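Local coordinates for putative uncharacterized protein (Methanosarcina barkeri str. Fusaro, PDB 3P43) that probably acts as a manganese-dependent phosphoesterase of the LigD 3'-phosphoesterase family, trimming damaged 3' ends of DNA during repair, at residues A[111-115]-A[116-120]; A[125-128]-A[129-133]. All coordinates share one frame; numbering follows the deposited sequence.

Contact 1 of 2, residues A[111-115]-A[116-120]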
loop_
_atom_site.group_PDB
_atom_site.type_symbol
_atom_site.label_atom_id
_atom_site.label_comp_id
_atom_site.label_asym_id
_atom_site.label_seq_id
_atom_site.Cartn_x
_atom_site.Cartn_y
_atom_site.Cartn_z
ATOM N N LEU A 111 -3.946 -13.542 4.912
ATOM C CA LEU A 111 -4.755 -14.701 4.567
ATOM C C LEU A 111 -4.032 -15.606 3.587
ATOM O O LEU A 111 -4.175 -16.823 3.636
ATOM C CB LEU A 111 -6.100 -14.265 3.981
ATOM C CG LEU A 111 -6.901 -13.327 4.888
ATOM C CD1 LEU A 111 -8.244 -13.001 4.264
ATOM C CD2 LEU A 111 -7.076 -13.946 6.272
ATOM N N LYS A 112 -3.241 -15.004 2.710
ATOM C CA LYS A 112 -2.600 -15.733 1.629
ATOM C C LYS A 112 -1.470 -14.889 1.064
ATOM O O LYS A 112 -1.583 -13.665 0.978
ATOM C CB LYS A 112 -3.629 -16.038 0.533
ATOM C CG LYS A 112 -3.087 -16.750 -0.700
ATOM C CD LYS A 112 -4.174 -16.865 -1.771
ATOM C CE LYS A 112 -3.649 -17.455 -3.073
ATOM N NZ LYS A 112 -3.848 -18.928 -3.157
ATOM N N ARG A 113 -0.373 -15.538 0.700
ATOM C CA ARG A 113 0.712 -14.842 0.022
ATOM C C ARG A 113 1.474 -15.775 -0.886
ATOM O O ARG A 113 1.950 -16.831 -0.466
ATOM C CB ARG A 113 1.687 -14.183 1.000
ATOM C CG ARG A 113 2.923 -13.642 0.293
ATOM C CD ARG A 113 3.655 -12.582 1.093
ATOM N NE ARG A 113 4.742 -11.998 0.311
ATOM C CZ ARG A 113 5.883 -11.545 0.825
ATOM N NH1 ARG A 113 6.097 -11.610 2.130
ATOM N NH2 ARG A 113 6.816 -11.038 0.029
ATOM N N GLU A 114 1.589 -15.367 -2.141
ATOM C CA GLU A 114 2.352 -16.103 -3.127
ATOM C C GLU A 114 3.052 -15.069 -3.985
ATOM O O GLU A 114 2.798 -13.877 -3.841
ATOM C CB GLU A 114 1.425 -17.000 -3.959
ATOM C CG GLU A 114 0.860 -18.175 -3.167
ATOM C CD GLU A 114 -0.232 -18.939 -3.904
ATOM O OE1 GLU A 114 -0.715 -18.450 -4.953
ATOM O OE2 GLU A 114 -0.611 -20.030 -3.418
ATOM N N GLU A 115 3.946 -15.515 -4.859
ATOM C CA GLU A 115 4.713 -14.594 -5.688
ATOM C C GLU A 115 3.821 -13.541 -6.368
ATOM O O GLU A 115 4.142 -12.347 -6.364
ATOM C CB GLU A 115 5.538 -15.371 -6.720
ATOM C CG GLU A 115 6.268 -14.517 -7.749
ATOM C CD GLU A 115 7.408 -13.695 -7.166
ATOM O OE1 GLU A 115 7.644 -13.762 -5.940
ATOM O OE2 GLU A 115 8.073 -12.977 -7.949
ATOM N N ARG A 116 2.694 -13.977 -6.925
ATOM C CA ARG A 116 1.824 -13.078 -7.686
ATOM C C ARG A 116 0.502 -12.724 -7.013
ATOM O O ARG A 116 -0.398 -12.189 -7.661
ATOM C CB ARG A 116 1.510 -13.669 -9.061
ATOM C CG ARG A 116 2.620 -13.537 -10.086
ATOM C CD ARG A 116 2.064 -13.773 -11.486
ATOM N NE ARG A 116 1.090 -14.856 -11.494
ATOM C CZ ARG A 116 -0.227 -14.689 -11.559
ATOM N NH1 ARG A 116 -0.745 -13.470 -11.643
ATOM N NH2 ARG A 116 -1.026 -15.750 -11.556
ATOM N N GLU A 117 0.368 -13.014 -5.727
ATOM C CA GLU A 117 -0.906 -12.775 -5.073
ATOM C C GLU A 117 -0.762 -12.585 -3.578
ATOM O O GLU A 117 -0.016 -13.308 -2.918
ATOM C CB GLU A 117 -1.898 -13.902 -5.375
ATOM C CG GLU A 117 -3.305 -13.639 -4.848
ATOM C CD GLU A 117 -4.290 -14.751 -5.202
ATOM O OE1 GLU A 117 -3.872 -15.759 -5.813
ATOM O OE2 GLU A 117 -5.486 -14.615 -4.865
ATOM N N ILE A 118 -1.474 -11.587 -3.063
ATOM C CA ILE A 118 -1.511 -11.305 -1.637
ATOM C C ILE A 118 -2.943 -10.997 -1.221
ATOM O O ILE A 118 -3.617 -10.174 -1.843
ATOM C CB ILE A 118 -0.582 -10.135 -1.267
ATOM C CG1 ILE A 118 0.867 -10.494 -1.618
ATOM C CG2 ILE A 118 -0.713 -9.798 0.209
ATOM C CD1 ILE A 118 1.885 -9.426 -1.280
ATOM N N VAL A 119 -3.412 -11.681 -0.185
ATOM C CA VAL A 119 -4.747 -11.444 0.344
ATOM C C VAL A 119 -4.636 -11.168 1.835
ATOM O O VAL A 119 -4.041 -11.950 2.572
ATOM C CB VAL A 119 -5.672 -12.651 0.124
ATOM C CG1 VAL A 119 -7.102 -12.314 0.563
ATOM C CG2 VAL A 119 -5.641 -13.089 -1.331
ATOM N N VAL A 120 -5.205 -10.055 2.277
ATOM C CA VAL A 120 -5.078 -9.636 3.670
ATOM C C VAL A 120 -6.398 -9.120 4.235
ATOM O O VAL A 120 -7.222 -8.573 3.509
ATOM C CB VAL A 120 -4.026 -8.528 3.817
ATOM C CG1 VAL A 120 -2.669 -9.034 3.401
ATOM C CG2 VAL A 120 -4.424 -7.311 2.982
#
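Lys112, Arg113 and Glu114 pair antiparallel with Val119, Ile118 and Glu117, and a type I turn from Glu114 to Glu117 joins the two strands, whose short axes run at 163°. Beside the turn, Glu114 N donates to Glu117 O at 2.7 Å. The return bond, Glu117 N to Glu114 O, is longer at 3.2 Å, and its donor sits above the carbonyl plane. Val119 N reaches Lys112 O at 2.9 Å in a nearly straight bond. Leu111 and Lys112 both face Val119, a classic beta bulge, and both N-H groups bond to Val119 O.

Lys112 and Glu117 lie on the same face as Val119. Lys112 CG is anti to the backbone N (chi1 177°), and the chain runs out extended across Glu117 before bending at its last torsion. The contact is made by methylene carbon: Lys112 CE is 3.2 Å from Glu117 OE1, while NZ lies beyond salt-bridge range. The bend turns NZ to Glu114 OE2, a salt bridge at 3.4 Å with a weak hydrogen bond. Glu114 OE1 and Glu117 OE1 are 4.2 Å apart, and the lysine charge probably eases their repulsion. Nearer the backbone, Lys112 CB rests on Val119 CB and CG2, while Leu111 CD1 meets Val119 CG1 at 3.9 Å.

On the other face Arg113 and Ile118 run alongside each other, and Ile118 CD1 comes obliquely to the Arg113 guanidinium. Ile118 is buried against Leu48, Met50 and Trp57. At the turn, Glu115 forms a salt bridge with Arg135. This is a two-residue beta hairpin at one end of the family's beta barrel.

Contact 2 of 2, residues A[125-128]-A[129-133]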
loop_
_atom_site.group_PDB
_atom_site.type_symbol
_atom_site.label_atom_id
_atom_site.label_comp_id
_atom_site.label_asym_id
_atom_site.label_seq_id
_atom_site.Cartn_x
_atom_site.Cartn_y
_atom_site.Cartn_z
ATOM N N LYS A 125 -9.162 2.539 9.806
ATOM C CA LYS A 125 -10.279 3.460 9.992
ATOM C C LYS A 125 -10.959 3.763 8.665
ATOM O O LYS A 125 -12.142 4.088 8.622
ATOM C CB LYS A 125 -9.798 4.768 10.624
ATOM C CG LYS A 125 -9.243 4.619 12.024
ATOM C CD LYS A 125 -8.947 5.982 12.618
ATOM C CE LYS A 125 -8.541 5.882 14.079
ATOM N NZ LYS A 125 -8.278 7.230 14.659
ATOM N N GLU A 126 -10.195 3.677 7.583
ATOM C CA GLU A 126 -10.740 3.856 6.246
ATOM C C GLU A 126 -10.906 2.496 5.595
ATOM O O GLU A 126 -11.947 2.188 5.019
ATOM C CB GLU A 126 -9.805 4.719 5.402
ATOM C CG GLU A 126 -9.439 6.046 6.036
ATOM C CD GLU A 126 -10.625 6.991 6.155
ATOM O OE1 GLU A 126 -11.781 6.518 6.149
ATOM O OE2 GLU A 126 -10.399 8.213 6.255
ATOM N N LEU A 127 -9.867 1.679 5.706
ATOM C CA LEU A 127 -9.854 0.375 5.072
ATOM C C LEU A 127 -10.138 -0.716 6.091
ATOM O O LEU A 127 -9.364 -0.926 7.032
ATOM C CB LEU A 127 -8.500 0.125 4.398
ATOM C CG LEU A 127 -7.938 1.239 3.513
ATOM C CD1 LEU A 127 -6.717 0.733 2.766
ATOM C CD2 LEU A 127 -8.994 1.747 2.534
ATOM N N LYS A 128 -11.255 -1.407 5.900
ATOM C CA LYS A 128 -11.586 -2.567 6.713
ATOM C C LYS A 128 -11.995 -3.736 5.828
ATOM O O LYS A 128 -12.640 -3.550 4.800
ATOM C CB LYS A 128 -12.722 -2.243 7.678
ATOM C CG LYS A 128 -12.467 -1.064 8.580
ATOM C CD LYS A 128 -13.708 -0.739 9.391
ATOM C CE LYS A 128 -13.477 0.451 10.311
ATOM N NZ LYS A 128 -13.090 1.655 9.530
ATOM N N GLY A 129 -11.625 -4.943 6.238
ATOM C CA GLY A 129 -12.043 -6.136 5.531
ATOM C C GLY A 129 -10.994 -6.666 4.576
ATOM O O GLY A 129 -9.843 -6.225 4.584
ATOM N N ILE A 130 -11.400 -7.608 3.734
ATOM C CA ILE A 130 -10.444 -8.324 2.906
ATOM C C ILE A 130 -10.070 -7.560 1.644
ATOM O O ILE A 130 -10.932 -7.115 0.893
ATOM C CB ILE A 130 -10.942 -9.739 2.556
ATOM C CG1 ILE A 130 -11.378 -10.473 3.830
ATOM C CG2 ILE A 130 -9.850 -10.524 1.836
ATOM C CD1 ILE A 130 -12.083 -11.785 3.565
ATOM N N TYR A 131 -8.768 -7.410 1.437
ATOM C CA TYR A 131 -8.223 -6.735 0.270
ATOM C C TYR A 131 -7.308 -7.683 -0.489
ATOM O O TYR A 131 -6.684 -8.555 0.111
ATOM C CB TYR A 131 -7.459 -5.480 0.696
ATOM C CG TYR A 131 -8.369 -4.327 1.016
ATOM C CD1 TYR A 131 -8.467 -3.241 0.160
ATOM C CD2 TYR A 131 -9.157 -4.335 2.163
ATOM C CE1 TYR A 131 -9.313 -2.187 0.441
ATOM C CE2 TYR A 131 -10.005 -3.281 2.456
ATOM C CZ TYR A 131 -10.083 -2.213 1.587
ATOM O OH TYR A 131 -10.923 -1.160 1.858
ATOM N N VAL A 132 -7.235 -7.510 -1.807
ATOM C CA VAL A 132 -6.481 -8.419 -2.664
ATOM C C VAL A 132 -5.504 -7.665 -3.562
ATOM O O VAL A 132 -5.846 -6.635 -4.146
ATOM C CB VAL A 132 -7.432 -9.287 -3.546
ATOM C CG1 VAL A 132 -6.649 -10.334 -4.344
ATOM C CG2 VAL A 132 -8.489 -9.969 -2.687
ATOM N N LEU A 133 -4.281 -8.177 -3.646
ATOM C CA LEU A 133 -3.294 -7.697 -4.608
ATOM C C LEU A 133 -2.904 -8.843 -5.540
ATOM O O LEU A 133 -2.437 -9.889 -5.082
ATOM C CB LEU A 133 -2.055 -7.161 -3.890
ATOM C CG LEU A 133 -2.233 -5.839 -3.129
ATOM C CD1 LEU A 133 -1.135 -5.652 -2.103
ATOM C CD2 LEU A 133 -2.273 -4.668 -4.090
HETATM O O HOH W 1 -13.335 -0.468 4.194
#
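Leu127 and Tyr131 cross at about a right angle where the chain turns a corner into strand 130-135. The leucine meets the phenol end of the tyrosine. Its CD2 is 3.6 Å from Tyr131 OH, and its CB is 4.0 Å from Tyr131 CZ. The approach of CB to the ring is oblique. Tyr131 CG stands anti to its own carbonyl carbon (chi1 -78°), which carries the ring back alongside the preceding loop. There Lys128 O lies at the ring edge, near its plane, 3.5 Å from Tyr131 CE2.

The phenol oxygen is held from outside the loop by a hydrogen bond with Pro64 O. One water bridges the loop to the tyrosine. It accepts from Lys128 N at 2.8 Å. Glu126 O, at 3.1 Å, and more weakly Tyr131 OH, at 3.4 Å, are placed to take its protons, though acceptors in reach outnumber them. Gly129 makes the corner with a positive phi of 98°, in a conformation that suits a residue without a side chain. The Asp104 carboxylate accepts hydrogen bonds from the N-H groups of Lys125, Glu126 and Leu127. This is a loop connecting two neighbouring antiparallel strands of the barrel, with the tyrosine of the second packed back on it.

How the contacts relate
From the N terminus, the chain first reaches contact 1, where strand 98-114 turns back into strand 117-123 through a tight hairpin. Contact 2 follows in series, in the loop that leads from strand 117-123 into strand 130-135. Neither nests in the other or crosses it, and their centres are about 14 Å apart. Strands 117-123 and 130-135, one from each contact, are neighbours in the sheet: Ile118 O lies 2.8 Å from Leu133 N, probably a hydrogen bond, and Val120 O and Tyr131 N pair likewise. Val119 CG1 also packs on Ile130 CG2 at 3.5 Å. Together they link three successive antiparallel strands, and strand 130-135 passes the sheet on to strand 145-149.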